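Local coordinates for protein glycosyl hydrolase family 88 (Pedobacter heparinus, PDB 3WIW) that hydrolyses unsaturated glucuronyl saccharides derived from heparin, as an unsaturated glucuronyl hydrolase of glycoside hydrolase family 88, at residues A[236-241]-A[294-299]; A[281-284]-A[290-293]. All blocks are in the same frame, centred on the assembly; numbering follows the deposited sequence.

Contact 1 (A[236-241]-A[294-299])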
ATOM      1  N   GLN A 236      12.842  -8.616   2.669  1.00 10.23           N
ATOM      2  CA  GLN A 236      11.719  -9.479   3.055  1.00 10.62           C
ATOM      3  C   GLN A 236      11.348 -10.570   2.044  1.00 10.65           C
ATOM      4  O   GLN A 236      10.369 -11.314   2.253  1.00 12.13           O
ATOM      5  CB  GLN A 236      10.510  -8.635   3.484  1.00 12.73           C
ATOM      6  CG  GLN A 236      10.804  -7.979   4.845  1.00 14.03           C
ATOM      7  CD  GLN A 236       9.821  -6.947   5.291  1.00 17.32           C
ATOM      8  OE1 GLN A 236       9.255  -6.244   4.487  1.00 19.49           O
ATOM      9  NE2 GLN A 236       9.645  -6.823   6.601  1.00 18.60           N
ATOM     10  N   GLY A 237      12.145 -10.711   0.987  1.00 10.78           N
ATOM     11  CA  GLY A 237      11.944 -11.790   0.035  1.00 11.34           C
ATOM     12  C   GLY A 237      12.791 -13.018   0.301  1.00 10.02           C
ATOM     13  O   GLY A 237      13.548 -13.088   1.267  1.00 11.06           O
ATOM     14  N   LEU A 238      12.658 -13.996  -0.581  1.00  9.88           N
ATOM     15  CA  LEU A 238      13.385 -15.239  -0.459  1.00  9.87           C
ATOM     16  C   LEU A 238      14.906 -15.106  -0.581  1.00  9.57           C
ATOM     17  O   LEU A 238      15.647 -15.689   0.227  1.00 10.96           O
ATOM     18  CB  LEU A 238      12.870 -16.199  -1.528  1.00 10.30           C
ATOM     19  CG  LEU A 238      13.370 -17.636  -1.454  1.00 11.01           C
ATOM     20  CD1 LEU A 238      12.676 -18.378  -0.306  1.00 11.05           C
ATOM     21  CD2 LEU A 238      13.113 -18.363  -2.780  1.00 12.36           C
ATOM     22  N   THR A 239      15.379 -14.373  -1.591  1.00 10.19           N
ATOM     23  CA  THR A 239      16.821 -14.200  -1.825  1.00 10.10           C
ATOM     24  C   THR A 239      17.067 -12.840  -2.465  1.00 10.78           C
ATOM     25  O   THR A 239      16.136 -12.187  -2.941  1.00 10.37           O
ATOM     26  CB  THR A 239      17.410 -15.235  -2.813  1.00 11.87           C
ATOM     27  OG1 THR A 239      16.970 -14.917  -4.139  1.00 11.15           O
ATOM     28  CG2 THR A 239      17.028 -16.690  -2.479  1.00 12.99           C
ATOM     29  N   ASN A 240      18.331 -12.450  -2.555  1.00 10.62           N
ATOM     30  CA  ASN A 240      18.671 -11.217  -3.263  1.00 11.92           C
ATOM     31  C   ASN A 240      18.142 -11.160  -4.695  1.00 11.87           C
ATOM     32  O   ASN A 240      17.843 -10.067  -5.218  1.00 12.08           O
ATOM     33  CB  ASN A 240      20.186 -10.978  -3.272  1.00 12.15           C
ATOM     34  CG  ASN A 240      20.740 -10.672  -1.895  1.00 12.71           C
ATOM     35  OD1 ASN A 240      20.011 -10.248  -0.995  1.00 12.64           O
ATOM     36  ND2 ASN A 240      22.032 -10.890  -1.723  1.00 14.57           N
ATOM     37  N   GLU A 241      18.049 -12.328  -5.325  1.00 11.20           N
ATOM     38  CA  GLU A 241      17.643 -12.452  -6.728  1.00 11.40           C
ATOM     39  C   GLU A 241      16.146 -12.586  -6.928  1.00 11.51           C
ATOM     40  O   GLU A 241      15.677 -12.598  -8.062  1.00 11.67           O
ATOM     41  CB  GLU A 241      18.290 -13.693  -7.355  1.00 13.26           C
ATOM     42  CG  GLU A 241      19.811 -13.642  -7.499  1.00 15.34           C
ATOM     43  CD  GLU A 241      20.557 -13.824  -6.185  1.00 16.12           C
ATOM     44  OE1 GLU A 241      20.155 -14.688  -5.360  1.00 16.85           O
ATOM     45  OE2 GLU A 241      21.542 -13.076  -5.976  1.00 17.14           O
ATOM     46  N   PHE A 294       7.495 -14.922  -5.568  1.00  9.78           N
ATOM     47  CA  PHE A 294       7.215 -15.606  -6.827  1.00 10.98           C
ATOM     48  C   PHE A 294       8.213 -16.721  -7.148  1.00 11.16           C
ATOM     49  O   PHE A 294       7.930 -17.564  -8.001  1.00 12.25           O
ATOM     50  CB  PHE A 294       7.219 -14.620  -8.004  1.00 10.89           C
ATOM     51  CG  PHE A 294       5.958 -13.774  -8.120  1.00 12.35           C
ATOM     52  CD1 PHE A 294       5.754 -12.633  -7.356  1.00 13.44           C
ATOM     53  CD2 PHE A 294       4.980 -14.119  -9.043  1.00 12.63           C
ATOM     54  CE1 PHE A 294       4.590 -11.873  -7.501  1.00 13.17           C
ATOM     55  CE2 PHE A 294       3.814 -13.364  -9.186  1.00 13.68           C
ATOM     56  CZ  PHE A 294       3.622 -12.242  -8.406  1.00 12.85           C
ATOM     57  N   ASP A 295       9.368 -16.737  -6.470  1.00 10.34           N
ATOM     58  CA  ASP A 295      10.447 -17.651  -6.842  1.00 11.13           C
ATOM     59  C   ASP A 295      10.588 -18.881  -5.962  1.00 11.11           C
ATOM     60  O   ASP A 295      11.530 -19.659  -6.131  1.00 12.11           O
ATOM     61  CB  ASP A 295      11.765 -16.897  -6.994  1.00 12.11           C
ATOM     62  CG  ASP A 295      11.704 -15.896  -8.125  1.00 14.10           C
ATOM     63  OD1 ASP A 295      10.997 -16.139  -9.119  1.00 18.79           O
ATOM     64  OD2 ASP A 295      12.312 -14.841  -8.019  1.00 16.42           O
ATOM     65  N   VAL A 296       9.682 -19.065  -5.010  1.00 10.83           N
ATOM     66  CA  VAL A 296       9.724 -20.260  -4.187  1.00 10.77           C
ATOM     67  C   VAL A 296       9.582 -21.529  -5.022  1.00 12.30           C
ATOM     68  O   VAL A 296       8.955 -21.545  -6.072  1.00 13.82           O
ATOM     69  CB  VAL A 296       8.655 -20.256  -3.085  1.00 12.50           C
ATOM     70  CG1 VAL A 296       8.890 -19.084  -2.133  1.00 13.40           C
ATOM     71  CG2 VAL A 296       7.238 -20.226  -3.666  1.00 12.86           C
ATOM     72  N   HIS A 297      10.162 -22.614  -4.540  1.00 12.43           N
ATOM     73  CA  HIS A 297      10.106 -23.846  -5.305  1.00 13.96           C
ATOM     74  C   HIS A 297       8.784 -24.602  -5.076  1.00 14.32           C
ATOM     75  O   HIS A 297       8.370 -25.398  -5.911  1.00 16.19           O
ATOM     76  CB  HIS A 297      11.272 -24.740  -4.917  1.00 15.55           C
ATOM     77  CG  HIS A 297      11.066 -25.405  -3.606  1.00 16.13           C
ATOM     78  ND1 HIS A 297      11.153 -24.722  -2.413  1.00 16.94           N
ATOM     79  CD2 HIS A 297      10.671 -26.663  -3.295  1.00 16.11           C
ATOM     80  CE1 HIS A 297      10.871 -25.545  -1.420  1.00 17.24           C
ATOM     81  NE2 HIS A 297      10.572 -26.728  -1.927  1.00 16.99           N
ATOM     82  N   ASN A 298       8.125 -24.353  -3.941  1.00 13.50           N
ATOM     83  CA  ASN A 298       6.964 -25.159  -3.515  1.00 13.15           C
ATOM     84  C   ASN A 298       5.640 -24.467  -3.827  1.00 13.01           C
ATOM     85  O   ASN A 298       4.934 -24.030  -2.925  1.00 13.85           O
ATOM     86  CB  ASN A 298       7.046 -25.504  -2.003  1.00 12.40           C
ATOM     87  CG  ASN A 298       7.057 -24.260  -1.083  1.00 12.68           C
ATOM     88  OD1 ASN A 298       7.530 -23.179  -1.449  1.00 13.25           O
ATOM     89  ND2 ASN A 298       6.536 -24.437   0.136  1.00 13.20           N
ATOM     90  N   ARG A 299       5.302 -24.352  -5.103  1.00 13.14           N
ATOM     91  CA  ARG A 299       4.191 -23.487  -5.508  1.00 13.90           C
ATOM     92  C   ARG A 299       2.846 -23.933  -4.965  1.00 14.54           C
ATOM     93  O   ARG A 299       1.997 -23.106  -4.649  1.00 15.71           O
ATOM     94  CB  ARG A 299       4.123 -23.403  -7.025  1.00 14.91           C
ATOM     95  CG  ARG A 299       5.328 -22.718  -7.611  1.00 15.08           C
ATOM     96  CD  ARG A 299       5.248 -22.706  -9.101  1.00 15.56           C
ATOM     97  NE  ARG A 299       6.346 -21.946  -9.677  1.00 16.84           N
ATOM     98  CZ  ARG A 299       6.669 -21.950 -10.963  1.00 18.74           C
ATOM     99  NH1 ARG A 299       7.688 -21.201 -11.372  1.00 20.03           N
ATOM    100  NH2 ARG A 299       5.964 -22.667 -11.838  1.00 19.90           N
TER
HETATM  101  O   HOH W   1      13.168 -12.615  -9.428  1.00 17.23           O
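Leu-238 reaches across to the backbone of Asp-295 and Val-296 and makes the apolar half of this contact. With chi1 near 180° (-172°) the Leu-238 branch is carried out to the facing loop, and the CA-CB bond already points that way. The two methyls divide the work. CD2 rests on main chain, 3.9 Å from Asp-295 O. It also lies 4.1 Å from Val-296 CA. CD1 meets the Val-296 side chain, 4.3 Å from its CG1. This is loose van der Waals packing. Val-296 is buried, whereas Leu-238 stays partly exposed.

The polar half runs through water. The Asp-295 carboxylate faces the end of 236-241. Asp-295 OD2 and Glu-241 O are 4.0 Å apart. Water 1 bridges them. It donates one hydrogen bond to Glu-241 O at 2.9 Å and another to Asp-295 OD2 at 2.8 Å. OD2 also takes a weak hydrogen bond from Ala-243 N. The Glu-241 side chain leads away from the facing loop. Glu-241 N gives a weak hydrogen bond to Thr-239 OG1, 3.0 Å long, within the same loop segment.

No direct hydrogen bond joins the two segments. Asn-240 OD1 accepts from Thr-234 N, which ties 236-241 back to the end of the preceding strand. The arrangement is loop-to-loop packing in an (alpha/alpha)6 barrel, where the connections preceding helices 245-262 and 306-322 meet beside Thr-234, a predicted substrate-binding residue about 7 Å from Leu-238 between side chains.

Contact 2 (A[281-284]-A[290-293])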
ATOM      1  N   HIS A 281       3.169 -14.400 -15.002  1.00 12.97           N
ATOM      2  CA  HIS A 281       4.207 -15.149 -14.316  1.00 12.37           C
ATOM      3  C   HIS A 281       3.828 -16.622 -14.198  1.00 12.63           C
ATOM      4  O   HIS A 281       2.683 -16.947 -13.869  1.00 12.72           O
ATOM      5  CB  HIS A 281       4.419 -14.580 -12.922  1.00 12.53           C
ATOM      6  CG  HIS A 281       5.753 -14.918 -12.354  1.00 12.73           C
ATOM      7  ND1 HIS A 281       6.072 -16.182 -11.905  1.00 13.08           N
ATOM      8  CD2 HIS A 281       6.875 -14.178 -12.238  1.00 13.49           C
ATOM      9  CE1 HIS A 281       7.327 -16.187 -11.487  1.00 12.89           C
ATOM     10  NE2 HIS A 281       7.837 -14.986 -11.685  1.00 13.84           N
ATOM     11  N   PRO A 282       4.793 -17.529 -14.452  1.00 13.04           N
ATOM     12  CA  PRO A 282       4.528 -18.969 -14.351  1.00 13.54           C
ATOM     13  C   PRO A 282       4.066 -19.354 -12.933  1.00 13.91           C
ATOM     14  O   PRO A 282       3.326 -20.317 -12.754  1.00 15.43           O
ATOM     15  CB  PRO A 282       5.896 -19.591 -14.687  1.00 16.38           C
ATOM     16  CG  PRO A 282       6.548 -18.567 -15.580  1.00 18.10           C
ATOM     17  CD  PRO A 282       6.141 -17.254 -14.991  1.00 15.23           C
ATOM     18  N   ALA A 283       4.491 -18.595 -11.934  1.00 12.13           N
ATOM     19  CA  ALA A 283       4.127 -18.904 -10.551  1.00 12.05           C
ATOM     20  C   ALA A 283       2.898 -18.151 -10.047  1.00 12.16           C
ATOM     21  O   ALA A 283       2.575 -18.229  -8.864  1.00 12.61           O
ATOM     22  CB  ALA A 283       5.313 -18.676  -9.623  1.00 13.44           C
ATOM     23  N   MET A 284       2.230 -17.396 -10.920  1.00 11.36           N
ATOM     24  CA  MET A 284       0.981 -16.744 -10.525  1.00 11.21           C
ATOM     25  C   MET A 284      -0.078 -17.844 -10.378  1.00 11.63           C
ATOM     26  O   MET A 284      -0.354 -18.585 -11.342  1.00 13.65           O
ATOM     27  CB  MET A 284       0.547 -15.737 -11.577  1.00 13.19           C
ATOM     28  CG  MET A 284      -0.826 -15.153 -11.291  1.00 13.75           C
ATOM     29  SD  MET A 284      -0.982 -14.215  -9.749  1.00 15.17           S
ATOM     30  CE  MET A 284      -0.030 -12.785 -10.137  1.00 15.00           C
ATOM     31  N   PRO A 290      -1.065 -14.000  -5.072  1.00  9.28           N
ATOM     32  CA  PRO A 290       0.328 -14.455  -5.241  1.00  9.71           C
ATOM     33  C   PRO A 290       0.886 -15.284  -4.091  1.00  9.52           C
ATOM     34  O   PRO A 290       0.490 -15.126  -2.937  1.00  9.86           O
ATOM     35  CB  PRO A 290       1.125 -13.135  -5.335  1.00 10.54           C
ATOM     36  CG  PRO A 290       0.114 -12.136  -5.844  1.00 11.38           C
ATOM     37  CD  PRO A 290      -1.183 -12.531  -5.178  1.00 10.23           C
ATOM     38  N   LEU A 291       1.810 -16.185  -4.417  1.00  8.62           N
ATOM     39  CA  LEU A 291       2.703 -16.735  -3.398  1.00  8.45           C
ATOM     40  C   LEU A 291       3.455 -15.589  -2.729  1.00  8.26           C
ATOM     41  O   LEU A 291       3.666 -14.541  -3.327  1.00  9.47           O
ATOM     42  CB  LEU A 291       3.699 -17.657  -4.072  1.00 10.13           C
ATOM     43  CG  LEU A 291       3.108 -18.700  -5.032  1.00 11.12           C
ATOM     44  CD1 LEU A 291       4.253 -19.546  -5.640  1.00 12.49           C
ATOM     45  CD2 LEU A 291       2.023 -19.543  -4.351  1.00 11.94           C
ATOM     46  N   TRP A 292       3.917 -15.785  -1.501  1.00  9.00           N
ATOM     47  CA  TRP A 292       4.540 -14.665  -0.810  1.00  8.46           C
ATOM     48  C   TRP A 292       5.806 -14.172  -1.537  1.00  8.34           C
ATOM     49  O   TRP A 292       6.169 -12.995  -1.456  1.00  8.37           O
ATOM     50  CB  TRP A 292       4.834 -15.042   0.648  1.00  8.93           C
ATOM     51  CG  TRP A 292       5.939 -16.036   0.758  1.00  7.87           C
ATOM     52  CD1 TRP A 292       5.838 -17.404   0.612  1.00  8.26           C
ATOM     53  CD2 TRP A 292       7.320 -15.762   0.987  1.00  8.52           C
ATOM     54  NE1 TRP A 292       7.098 -17.978   0.717  1.00 10.28           N
ATOM     55  CE2 TRP A 292       8.020 -16.985   0.952  1.00  9.53           C
ATOM     56  CE3 TRP A 292       8.041 -14.579   1.205  1.00  8.34           C
ATOM     57  CZ2 TRP A 292       9.412 -17.059   1.165  1.00  9.94           C
ATOM     58  CZ3 TRP A 292       9.425 -14.653   1.413  1.00  9.32           C
ATOM     59  CH2 TRP A 292      10.088 -15.884   1.378  1.00 10.34           C
ATOM     60  N   ASP A 293       6.472 -15.066  -2.263  1.00  8.20           N
ATOM     61  CA  ASP A 293       7.578 -14.721  -3.140  1.00  8.21           C
ATOM     62  C   ASP A 293       7.387 -15.559  -4.399  1.00  8.59           C
ATOM     63  O   ASP A 293       7.132 -16.774  -4.322  1.00  9.32           O
ATOM     64  CB  ASP A 293       8.931 -15.006  -2.466  1.00  8.73           C
ATOM     65  CG  ASP A 293      10.126 -14.497  -3.274  1.00  9.13           C
ATOM     66  OD1 ASP A 293      10.354 -14.975  -4.414  1.00 10.58           O
ATOM     67  OD2 ASP A 293      10.873 -13.617  -2.769  1.00  9.15           O
TER
HETATM   68  O   HOH W   2       2.895 -15.936  -7.135  1.00 13.38           O
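The His-281 ring has Ala-283 N at its edge, nearly in the ring plane. That N-H donates to His-281 ND1 at 2.9 Å, with an angle of 162° at the hydrogen. The bond fixes the imidazole against its own turn. The ring also meets Phe-294, with planes at about 50°, and Phe-277 edge-to-face. The Trp-292 indole has Asp-293 CB over one face, 3.7 Å above the plane and offset toward the rim.

Residues 281-284 form a type I beta turn, closed by Met-284 N to His-281 O at 3.0 Å. It lies in the long connection between helices 265-279 and 306-322 of the (alpha/alpha)6 barrel. The same connection folds back, so that 290-293 packs against the turn.

Across the contact, Ala-283 meets Leu-291. Leu-291 CD1 continues the extended side chain (chi2 180°) toward the turn. CD1 comes 3.9 Å from Ala-283 O and 4.2 Å from Ala-283 CB. Water 2 joins the main chains here: it donates to Ala-283 O and accepts from Leu-291 N, 2.9 Å in each case. Met-284 starts away from 290-293, but the bends at chi2 and chi3 turn it back. Its CE then lies 4.3 Å from Pro-290 CG. Pro-290 also packs on Ala-309 and Ile-312 of helix 306-322.

Contact 2 is buried, while contact 1 is only partly buried and lies further from the chain centre. Their centres are 9 Å apart. Both use the connection between helices 265-279 and 306-322. Contact 2 stays within that one connection, whereas contact 1 spans two, adding the loop before helix 245-262. Each pairs apolar packing with one bridging water. In contact 2 the water links two main-chain groups, but in contact 1 it links a carbonyl to an exposed carboxylate. The contacts also touch directly. Asp-293 OD2 accepts a probable hydrogen bond from Leu-238 N, and Ala-283 CB packs against Phe-294 O and Arg-299 NE.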